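CptN Toxin (Eubacterium rectale DSM 17629, PDB 4RMO) is the toxin of a type III toxin-antitoxin system linked to bacteriophage resistance, probably an RNA-cleaving enzyme, captured here in complex with its pseudoknot antitoxin RNA. Local coordinates at residues N29-Y34 and I48-R53; D72-V77 and A86-D91. One frame throughout, in Å; residues are numbered along the deposited sequence.

Interaction 1 (N29-Y34 and I48-R53). With nucleotides of chain F; nucleotides of chain B.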
loop_
_atom_site.group_PDB
_atom_site.type_symbol
_atom_site.label_atom_id
_atom_site.label_comp_id
_atom_site.label_asym_id
_atom_site.label_seq_id
_atom_site.Cartn_x
_atom_site.Cartn_y
_atom_site.Cartn_z
ATOM N N ASN A 29 21.712 17.967 -22.868
ATOM C CA ASN A 29 21.501 18.511 -21.554
ATOM C C ASN A 29 20.107 18.245 -20.915
ATOM O O ASN A 29 19.917 18.550 -19.741
ATOM C CB ASN A 29 21.744 20.025 -21.593
ATOM C CG ASN A 29 23.196 20.387 -21.849
ATOM O OD1 ASN A 29 23.584 20.711 -22.969
ATOM N ND2 ASN A 29 23.996 20.243 -20.851
ATOM N N ARG A 30 19.136 17.731 -21.657
ATOM C CA ARG A 30 17.844 17.463 -21.077
ATOM C C ARG A 30 17.856 16.107 -20.368
ATOM O O ARG A 30 18.064 15.073 -20.998
ATOM C CB ARG A 30 16.731 17.420 -22.116
ATOM C CG ARG A 30 15.341 17.357 -21.423
ATOM C CD ARG A 30 14.165 17.170 -22.342
ATOM N NE ARG A 30 14.083 18.285 -23.245
ATOM C CZ ARG A 30 13.514 19.448 -22.984
ATOM N NH1 ARG A 30 12.945 19.704 -21.803
ATOM N NH2 ARG A 30 13.486 20.360 -23.937
ATOM N N PRO A 31 17.597 16.096 -19.047
ATOM C CA PRO A 31 17.485 14.806 -18.394
ATOM C C PRO A 31 16.262 14.037 -18.869
ATOM O O PRO A 31 15.207 14.631 -19.062
ATOM C CB PRO A 31 17.356 15.180 -16.901
ATOM C CG PRO A 31 16.792 16.539 -16.881
ATOM C CD PRO A 31 17.338 17.213 -18.109
ATOM N N HIS A 32 16.399 12.720 -19.017
ATOM C CA HIS A 32 15.300 11.862 -19.368
ATOM C C HIS A 32 15.188 10.761 -18.340
ATOM O O HIS A 32 16.194 10.224 -17.860
ATOM C CB HIS A 32 15.519 11.211 -20.736
ATOM C CG HIS A 32 15.288 12.111 -21.898
ATOM N ND1 HIS A 32 16.231 13.025 -22.330
ATOM C CD2 HIS A 32 14.230 12.242 -22.730
ATOM C CE1 HIS A 32 15.754 13.693 -23.362
ATOM N NE2 HIS A 32 14.544 13.233 -23.631
ATOM N N TYR A 33 13.960 10.355 -18.036
ATOM C CA TYR A 33 13.701 9.355 -17.022
ATOM C C TYR A 33 13.410 8.006 -17.665
ATOM O O TYR A 33 12.536 7.879 -18.515
ATOM C CB TYR A 33 12.467 9.803 -16.205
ATOM C CG TYR A 33 11.979 8.845 -15.117
ATOM C CD1 TYR A 33 12.699 8.691 -13.963
ATOM C CD2 TYR A 33 10.784 8.156 -15.238
ATOM C CE1 TYR A 33 12.272 7.865 -12.955
ATOM C CE2 TYR A 33 10.302 7.356 -14.218
ATOM C CZ TYR A 33 11.073 7.200 -13.078
ATOM O OH TYR A 33 10.670 6.366 -12.061
ATOM N N TYR A 34 14.080 6.972 -17.193
ATOM C CA TYR A 34 13.839 5.625 -17.661
ATOM C C TYR A 34 12.705 4.993 -16.849
ATOM O O TYR A 34 12.897 4.603 -15.704
ATOM C CB TYR A 34 15.099 4.779 -17.513
ATOM C CG TYR A 34 14.863 3.284 -17.732
ATOM C CD1 TYR A 34 13.942 2.822 -18.660
ATOM C CD2 TYR A 34 15.582 2.344 -17.013
ATOM C CE1 TYR A 34 13.731 1.455 -18.854
ATOM C CE2 TYR A 34 15.401 0.987 -17.209
ATOM C CZ TYR A 34 14.459 0.543 -18.119
ATOM O OH TYR A 34 14.256 -0.826 -18.299
ATOM N N ILE A 48 10.926 9.159 -20.453
ATOM C CA ILE A 48 10.109 10.359 -20.287
ATOM C C ILE A 48 10.999 11.581 -20.153
ATOM O O ILE A 48 11.852 11.667 -19.271
ATOM C CB ILE A 48 9.243 10.233 -19.025
ATOM C CG1 ILE A 48 8.385 8.952 -19.109
ATOM C CG2 ILE A 48 8.360 11.450 -18.847
ATOM C CD1 ILE A 48 7.638 8.657 -17.835
ATOM N N PRO A 49 10.790 12.570 -21.018
ATOM C CA PRO A 49 11.584 13.757 -20.924
ATOM C C PRO A 49 11.126 14.667 -19.780
ATOM O O PRO A 49 9.950 14.742 -19.538
ATOM C CB PRO A 49 11.293 14.460 -22.273
ATOM C CG PRO A 49 9.926 14.035 -22.635
ATOM C CD PRO A 49 9.813 12.617 -22.115
ATOM N N LEU A 50 12.047 15.410 -19.160
ATOM C CA LEU A 50 11.699 16.395 -18.163
ATOM C C LEU A 50 11.832 17.828 -18.629
ATOM O O LEU A 50 12.633 18.132 -19.517
ATOM C CB LEU A 50 12.569 16.256 -16.924
ATOM C CG LEU A 50 12.742 14.917 -16.221
ATOM C CD1 LEU A 50 13.236 15.166 -14.788
ATOM C CD2 LEU A 50 11.514 14.044 -16.201
ATOM N N SER A 51 11.055 18.704 -18.004
ATOM C CA SER A 51 11.169 20.111 -18.173
ATOM C C SER A 51 11.114 20.784 -16.786
ATOM O O SER A 51 10.388 20.346 -15.904
ATOM C CB SER A 51 10.073 20.604 -19.059
ATOM O OG SER A 51 9.993 22.040 -19.042
ATOM N N SER A 52 11.826 21.889 -16.611
ATOM C CA SER A 52 11.698 22.696 -15.388
ATOM C C SER A 52 10.756 23.877 -15.525
ATOM O O SER A 52 10.787 24.774 -14.699
ATOM C CB SER A 52 13.085 23.140 -14.902
ATOM O OG SER A 52 13.744 23.873 -15.887
ATOM N N ARG A 53 9.964 23.946 -16.599
ATOM C CA ARG A 53 9.047 25.071 -16.805
ATOM C C ARG A 53 7.755 24.845 -16.022
ATOM O O ARG A 53 6.723 24.540 -16.598
ATOM C CB ARG A 53 8.761 25.279 -18.279
ATOM C CG ARG A 53 10.043 25.619 -19.025
ATOM C CD ARG A 53 9.896 26.079 -20.450
ATOM N NE ARG A 53 11.186 26.527 -20.924
ATOM C CZ ARG A 53 11.336 27.468 -21.823
ATOM N NH1 ARG A 53 10.261 28.028 -22.386
ATOM N NH2 ARG A 53 12.550 27.855 -22.146
ATOM P P G F 44 22.512 22.448 -13.068
ATOM O OP1 G F 44 21.838 23.727 -12.714
ATOM O OP2 G F 44 22.218 21.165 -12.367
ATOM O "O5'" G F 44 22.245 22.166 -14.602
ATOM C "C5'" G F 44 22.616 23.125 -15.611
ATOM C "C4'" G F 44 22.526 22.468 -16.976
ATOM O "O4'" G F 44 23.520 21.389 -17.057
ATOM C "C3'" G F 44 21.180 21.808 -17.266
ATOM O "O3'" G F 44 20.824 21.913 -18.636
ATOM C "C2'" G F 44 21.489 20.351 -16.980
ATOM O "O2'" G F 44 20.578 19.377 -17.463
ATOM C "C1'" G F 44 22.882 20.262 -17.599
ATOM N N9 G F 44 23.578 19.012 -17.299
ATOM C C8 G F 44 24.045 18.147 -18.259
ATOM N N7 G F 44 24.440 17.003 -17.771
ATOM C C5 G F 44 24.248 17.125 -16.407
ATOM C C6 G F 44 24.446 16.174 -15.367
ATOM O O6 G F 44 24.884 15.014 -15.456
ATOM N N1 G F 44 24.022 16.669 -14.133
ATOM C C2 G F 44 23.476 17.911 -13.932
ATOM N N2 G F 44 23.172 18.229 -12.670
ATOM N N3 G F 44 23.271 18.799 -14.896
ATOM C C4 G F 44 23.642 18.327 -16.105
ATOM O "O5'" A B 1 11.732 22.537 -23.925
ATOM C "C5'" A B 1 12.268 23.887 -23.738
ATOM C "C4'" A B 1 11.932 24.802 -24.893
ATOM O "O4'" A B 1 12.590 24.353 -26.102
ATOM C "C3'" A B 1 10.462 24.903 -25.286
ATOM O "O3'" A B 1 9.793 25.825 -24.445
ATOM C "C2'" A B 1 10.559 25.386 -26.720
ATOM O "O2'" A B 1 10.863 26.756 -26.792
ATOM C "C1'" A B 1 11.751 24.577 -27.223
ATOM N N9 A B 1 11.399 23.281 -27.784
ATOM C C8 A B 1 11.637 22.041 -27.244
ATOM N N7 A B 1 11.225 21.047 -27.995
ATOM C C5 A B 1 10.709 21.670 -29.118
ATOM C C6 A B 1 10.091 21.169 -30.277
ATOM N N6 A B 1 9.915 19.876 -30.521
ATOM N N1 A B 1 9.674 22.063 -31.201
ATOM C C2 A B 1 9.851 23.370 -30.953
ATOM N N3 A B 1 10.391 23.963 -29.891
ATOM C C4 A B 1 10.805 23.048 -29.000
ATOM P P A B 2 8.235 25.613 -24.092
ATOM O OP1 A B 2 7.869 26.694 -23.186
ATOM O OP2 A B 2 8.041 24.201 -23.678
ATOM O "O5'" A B 2 7.508 25.759 -25.498
ATOM C "C5'" A B 2 7.501 27.029 -26.197
ATOM C "C4'" A B 2 6.972 26.816 -27.590
ATOM O "O4'" A B 2 7.811 25.839 -28.280
ATOM C "C3'" A B 2 5.566 26.209 -27.691
ATOM O "O3'" A B 2 4.509 27.142 -27.587
ATOM C "C2'" A B 2 5.582 25.621 -29.091
ATOM O "O2'" A B 2 5.483 26.612 -30.075
ATOM C "C1'" A B 2 6.996 25.053 -29.150
ATOM N N9 A B 2 7.056 23.675 -28.706
ATOM C C8 A B 2 7.504 23.179 -27.510
ATOM N N7 A B 2 7.484 21.870 -27.442
ATOM C C5 A B 2 7.043 21.480 -28.696
ATOM C C6 A B 2 6.819 20.217 -29.267
ATOM N N6 A B 2 7.023 19.065 -28.618
ATOM N N1 A B 2 6.384 20.175 -30.544
ATOM C C2 A B 2 6.182 21.328 -31.191
ATOM N N3 A B 2 6.357 22.578 -30.759
ATOM C C4 A B 2 6.803 22.582 -29.493
#

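Interaction 2 (D72-V77 and A86-D91). With nucleotides of chain B.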
loop_
_atom_site.group_PDB
_atom_site.type_symbol
_atom_site.label_atom_id
_atom_site.label_comp_id
_atom_site.label_asym_id
_atom_site.label_seq_id
_atom_site.Cartn_x
_atom_site.Cartn_y
_atom_site.Cartn_z
ATOM N N ASP A 72 -2.691 12.611 -16.016
ATOM C CA ASP A 72 -1.715 11.545 -16.282
ATOM C C ASP A 72 -0.607 11.970 -17.245
ATOM O O ASP A 72 0.401 11.336 -17.299
ATOM C CB ASP A 72 -2.411 10.332 -16.872
ATOM C CG ASP A 72 -3.659 9.923 -16.064
ATOM O OD1 ASP A 72 -3.503 9.319 -14.991
ATOM O OD2 ASP A 72 -4.795 10.250 -16.511
ATOM N N ILE A 73 -0.856 12.992 -18.058
ATOM C CA ILE A 73 0.048 13.347 -19.132
ATOM C C ILE A 73 1.248 14.199 -18.641
ATOM O O ILE A 73 2.277 14.266 -19.311
ATOM C CB ILE A 73 -0.674 14.093 -20.284
ATOM C CG1 ILE A 73 -1.484 15.271 -19.799
ATOM C CG2 ILE A 73 -1.580 13.133 -21.010
ATOM C CD1 ILE A 73 -1.934 16.185 -20.917
ATOM N N ILE A 74 1.096 14.802 -17.471
ATOM C CA ILE A 74 2.136 15.548 -16.805
ATOM C C ILE A 74 2.087 15.280 -15.327
ATOM O O ILE A 74 1.005 15.276 -14.702
ATOM C CB ILE A 74 1.923 17.014 -17.037
ATOM C CG1 ILE A 74 2.321 17.342 -18.465
ATOM C CG2 ILE A 74 2.787 17.842 -16.113
ATOM C CD1 ILE A 74 1.454 18.422 -18.991
ATOM N N HIS A 75 3.249 15.034 -14.753
ATOM C CA HIS A 75 3.365 14.842 -13.307
ATOM C C HIS A 75 4.563 15.660 -12.820
ATOM O O HIS A 75 5.668 15.597 -13.389
ATOM C CB HIS A 75 3.560 13.369 -13.020
ATOM C CG HIS A 75 3.566 13.034 -11.566
ATOM N ND1 HIS A 75 2.419 12.998 -10.801
ATOM C CD2 HIS A 75 4.573 12.706 -10.736
ATOM C CE1 HIS A 75 2.728 12.701 -9.552
ATOM N NE2 HIS A 75 4.034 12.523 -9.487
ATOM N N ILE A 76 4.329 16.441 -11.789
ATOM C CA ILE A 76 5.317 17.358 -11.246
ATOM C C ILE A 76 5.690 16.874 -9.868
ATOM O O ILE A 76 4.828 16.631 -9.021
ATOM C CB ILE A 76 4.762 18.783 -11.173
ATOM C CG1 ILE A 76 4.592 19.321 -12.588
ATOM C CG2 ILE A 76 5.708 19.689 -10.415
ATOM C CD1 ILE A 76 3.826 20.604 -12.664
ATOM N N VAL A 77 6.969 16.672 -9.654
ATOM C CA VAL A 77 7.444 16.249 -8.371
ATOM C C VAL A 77 8.844 16.799 -8.100
ATOM O O VAL A 77 9.627 17.080 -9.019
ATOM C CB VAL A 77 7.418 14.709 -8.277
ATOM C CG1 VAL A 77 8.447 14.075 -9.184
ATOM C CG2 VAL A 77 7.631 14.238 -6.844
ATOM N N ALA A 86 8.892 18.702 -14.074
ATOM C CA ALA A 86 7.783 18.186 -14.791
ATOM C C ALA A 86 8.174 17.007 -15.686
ATOM O O ALA A 86 9.080 17.113 -16.477
ATOM C CB ALA A 86 7.155 19.275 -15.631
ATOM N N PHE A 87 7.466 15.892 -15.523
ATOM C CA PHE A 87 7.637 14.690 -16.289
ATOM C C PHE A 87 6.620 14.793 -17.397
ATOM O O PHE A 87 5.424 14.792 -17.112
ATOM C CB PHE A 87 7.328 13.473 -15.454
ATOM C CG PHE A 87 8.411 13.096 -14.473
ATOM C CD1 PHE A 87 8.692 13.898 -13.361
ATOM C CD2 PHE A 87 9.083 11.905 -14.605
ATOM C CE1 PHE A 87 9.642 13.517 -12.453
ATOM C CE2 PHE A 87 10.031 11.513 -13.700
ATOM C CZ PHE A 87 10.329 12.333 -12.634
ATOM N N LEU A 88 7.077 14.956 -18.635
ATOM C CA LEU A 88 6.161 15.138 -19.747
ATOM C C LEU A 88 5.833 13.749 -20.292
ATOM O O LEU A 88 6.329 13.312 -21.327
ATOM C CB LEU A 88 6.701 16.049 -20.814
ATOM C CG LEU A 88 7.244 17.429 -20.415
ATOM C CD1 LEU A 88 7.348 18.381 -21.615
ATOM C CD2 LEU A 88 6.520 18.064 -19.284
ATOM N N ILE A 89 4.965 13.067 -19.562
ATOM C CA ILE A 89 4.636 11.695 -19.857
ATOM C C ILE A 89 3.959 11.647 -21.239
ATOM O O ILE A 89 4.130 10.684 -21.988
ATOM C CB ILE A 89 3.712 11.127 -18.755
ATOM C CG1 ILE A 89 4.394 11.324 -17.390
ATOM C CG2 ILE A 89 3.419 9.670 -19.011
ATOM C CD1 ILE A 89 3.665 10.707 -16.205
ATOM N N GLN A 90 3.178 12.684 -21.541
ATOM C CA GLN A 90 2.620 12.902 -22.876
ATOM C C GLN A 90 3.606 12.623 -24.008
ATOM O O GLN A 90 3.214 12.143 -25.062
ATOM C CB GLN A 90 2.128 14.351 -22.994
ATOM C CG GLN A 90 3.200 15.383 -22.685
ATOM C CD GLN A 90 2.694 16.788 -22.749
ATOM O OE1 GLN A 90 1.531 17.063 -22.453
ATOM N NE2 GLN A 90 3.594 17.727 -23.083
ATOM N N ASP A 91 4.891 12.910 -23.769
ATOM C CA ASP A 91 5.893 12.900 -24.824
ATOM C C ASP A 91 6.869 11.770 -24.649
ATOM O O ASP A 91 8.013 11.822 -25.121
ATOM C CB ASP A 91 6.633 14.223 -24.835
ATOM C CG ASP A 91 5.755 15.356 -25.266
ATOM O OD1 ASP A 91 4.954 15.174 -26.191
ATOM O OD2 ASP A 91 5.902 16.476 -24.722
ATOM P P U B 6 -9.551 15.116 -23.648
ATOM O OP1 U B 6 -10.950 14.644 -23.665
ATOM O OP2 U B 6 -9.152 16.193 -22.710
ATOM O "O5'" U B 6 -8.645 13.820 -23.455
ATOM C "C5'" U B 6 -8.850 12.666 -24.292
ATOM C "C4'" U B 6 -9.073 11.440 -23.436
ATOM O "O4'" U B 6 -7.878 11.219 -22.617
ATOM C "C3'" U B 6 -10.238 11.498 -22.442
ATOM O "O3'" U B 6 -10.722 10.171 -22.239
ATOM C "C2'" U B 6 -9.541 11.939 -21.161
ATOM O "O2'" U B 6 -10.282 11.668 -19.995
ATOM C "C1'" U B 6 -8.240 11.140 -21.258
ATOM N N1 U B 6 -7.146 11.686 -20.443
ATOM C C2 U B 6 -6.726 10.958 -19.349
ATOM O O2 U B 6 -7.115 9.828 -19.118
ATOM N N3 U B 6 -5.746 11.557 -18.600
ATOM C C4 U B 6 -5.188 12.800 -18.797
ATOM O O4 U B 6 -4.296 13.194 -18.042
ATOM C C5 U B 6 -5.702 13.505 -19.926
ATOM C C6 U B 6 -6.651 12.941 -20.684
ATOM P P G B 3 3.259 26.846 -26.599
ATOM O OP1 G B 3 2.452 28.047 -26.537
ATOM O OP2 G B 3 3.768 26.245 -25.323
ATOM O "O5'" G B 3 2.533 25.638 -27.316
ATOM C "C5'" G B 3 2.020 25.754 -28.646
ATOM C "C4'" G B 3 1.739 24.373 -29.202
ATOM O "O4'" G B 3 2.988 23.625 -29.238
ATOM C "C3'" G B 3 0.800 23.504 -28.383
ATOM O "O3'" G B 3 -0.568 23.702 -28.743
ATOM C "C2'" G B 3 1.236 22.107 -28.788
ATOM O "O2'" G B 3 0.672 21.667 -30.004
ATOM C "C1'" G B 3 2.749 22.278 -28.897
ATOM N N9 G B 3 3.441 21.987 -27.644
ATOM C C8 G B 3 3.735 22.872 -26.639
ATOM N N7 G B 3 4.303 22.309 -25.609
ATOM C C5 G B 3 4.415 20.974 -25.967
ATOM C C6 G B 3 4.956 19.883 -25.257
ATOM O O6 G B 3 5.506 19.882 -24.156
ATOM N N1 G B 3 4.863 18.700 -25.986
ATOM C C2 G B 3 4.283 18.580 -27.221
ATOM N N2 G B 3 4.256 17.349 -27.748
ATOM N N3 G B 3 3.768 19.595 -27.892
ATOM C C4 G B 3 3.882 20.757 -27.216
ATOM P P U B 4 -1.579 24.511 -27.790
ATOM O OP1 U B 4 -2.486 25.225 -28.706
ATOM O OP2 U B 4 -0.804 25.248 -26.761
ATOM O "O5'" U B 4 -2.328 23.357 -26.987
ATOM C "C5'" U B 4 -3.078 22.349 -27.687
ATOM C "C4'" U B 4 -3.669 21.378 -26.693
ATOM O "O4'" U B 4 -2.592 20.542 -26.163
ATOM C "C3'" U B 4 -4.347 21.996 -25.466
ATOM O "O3'" U B 4 -5.307 21.101 -24.906
ATOM C "C2'" U B 4 -3.219 22.010 -24.440
ATOM O "O2'" U B 4 -3.611 22.065 -23.085
ATOM C "C1'" U B 4 -2.552 20.672 -24.751
ATOM N N1 U B 4 -1.161 20.578 -24.327
ATOM C C2 U B 4 -0.783 19.482 -23.582
ATOM O O2 U B 4 -1.551 18.594 -23.281
ATOM N N3 U B 4 0.537 19.465 -23.213
ATOM C C4 U B 4 1.492 20.422 -23.501
ATOM O O4 U B 4 2.653 20.241 -23.150
ATOM C C5 U B 4 1.017 21.523 -24.281
ATOM C C6 U B 4 -0.258 21.561 -24.662
#

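Interaction 1 (N29-Y34 and I48-R53)
The beta hairpin of strands 32-37 and 44-51 pairs His32 with Pro49 and Tyr33 with Ile48 at its open end. This end, away from the turn, faces the antitoxin RNA. The hydrogen-bonded pair is Tyr33 and Ile48, where Tyr33 N gives to Ile48 O at 2.8 Å and Ile48 N gives to Tyr33 O. Leu50 N adds a longer bond to Pro31 O, 3.3 Å. On the face carrying His32 and Pro49, His32 CD2 lies 3.7 Å from Pro49 CB, and the two side chains run askew to each other. On the other face, Tyr33 and Ile48 lie side by side. Ile48 CD1 meets the edge of the tyrosine ring at Tyr33 CD2, 4.1 Å away. The Tyr33 hydroxyl goes on to Glu123. In the loop ahead of the strand, the Arg30 side chain crosses Pro49 at a slant, with Arg30 CD 3.9 Å from Pro49 CB. It is extended to CD, then bends at chi3 (-62°), which brings NH1 to Leu50 O edge-on. Arg30 NH1 donates to Leu50 O at 2.8 Å, almost exactly in the guanidinium plane. Arg30 NH2 donates at 2.8 Å to O5' of A1 of chain B, off the side between NH1 and NH2.

Interaction 2 (D72-V77 and A86-D91)
Ile73 and Gln90 meet just beyond the hairpin of strands 75-78 and 84-87, where His75 and Phe87 form the antiparallel hydrogen-bonded pair. Gln90 N donates to a lone pair of Ile73 O, 2.9 Å away, and this joins the short 3-10 segment 89-90 to segment 72-77. The Gln90 side chain starts against the same residue. Gln90 CB lies 3.9 Å from Ile73 CB. Gln90 CG sits between the backbone N and the carbonyl carbon (chi1 56°) and stays 3.7 Å from Ile73 O. From there the chain is extended and carries the amide to the RNA. CD1 of Ile73 and CD1 of Ile74 both approach OE1. Gln90 OE1 accepts from N3 of U4 of chain B at 2.7 Å, and Gln90 NE2 gives to O4 of the same base at 2.7 Å. Gln90 NE2 also donates to Asp91 OD2 at 3.1 Å, meeting it from above the carboxylate plane. This bond ties the amide to the next residue, which holds G3 of chain B through N1 and N2. At the start of segment 72-77, Asp72 OD2 accepts from N3 of U6 of chain B, Asp72 N donates to O4 of that base, and OD2 also forms a salt bridge with Lys128. Each base meets groups that match its own donors and acceptors, which is consistent with sequence-specific recognition of the RNA strand.

Interaction 1 closes before interaction 2 opens along the chain, and their centres lie about 10 Å apart. Both belong to one antiparallel sheet, each in its own hairpin. Strands 44-51 and 84-87 are neighbours and join the two hairpins. Probable backbone hydrogen bonds cross this seam from Ala86 N to Ser51 O and from Leu88 N to Pro49 O. The rings of Tyr33 and Phe87 meet edge-to-face on the side covered by helix 116-134. Both contacts hold chain B of the RNA, 29-34/48-53 at A1 and A2 and 72-77/86-91 at G3, U4 and U6. Together the two contacts meet nucleotides 1 to 4 and 6 of one RNA strand.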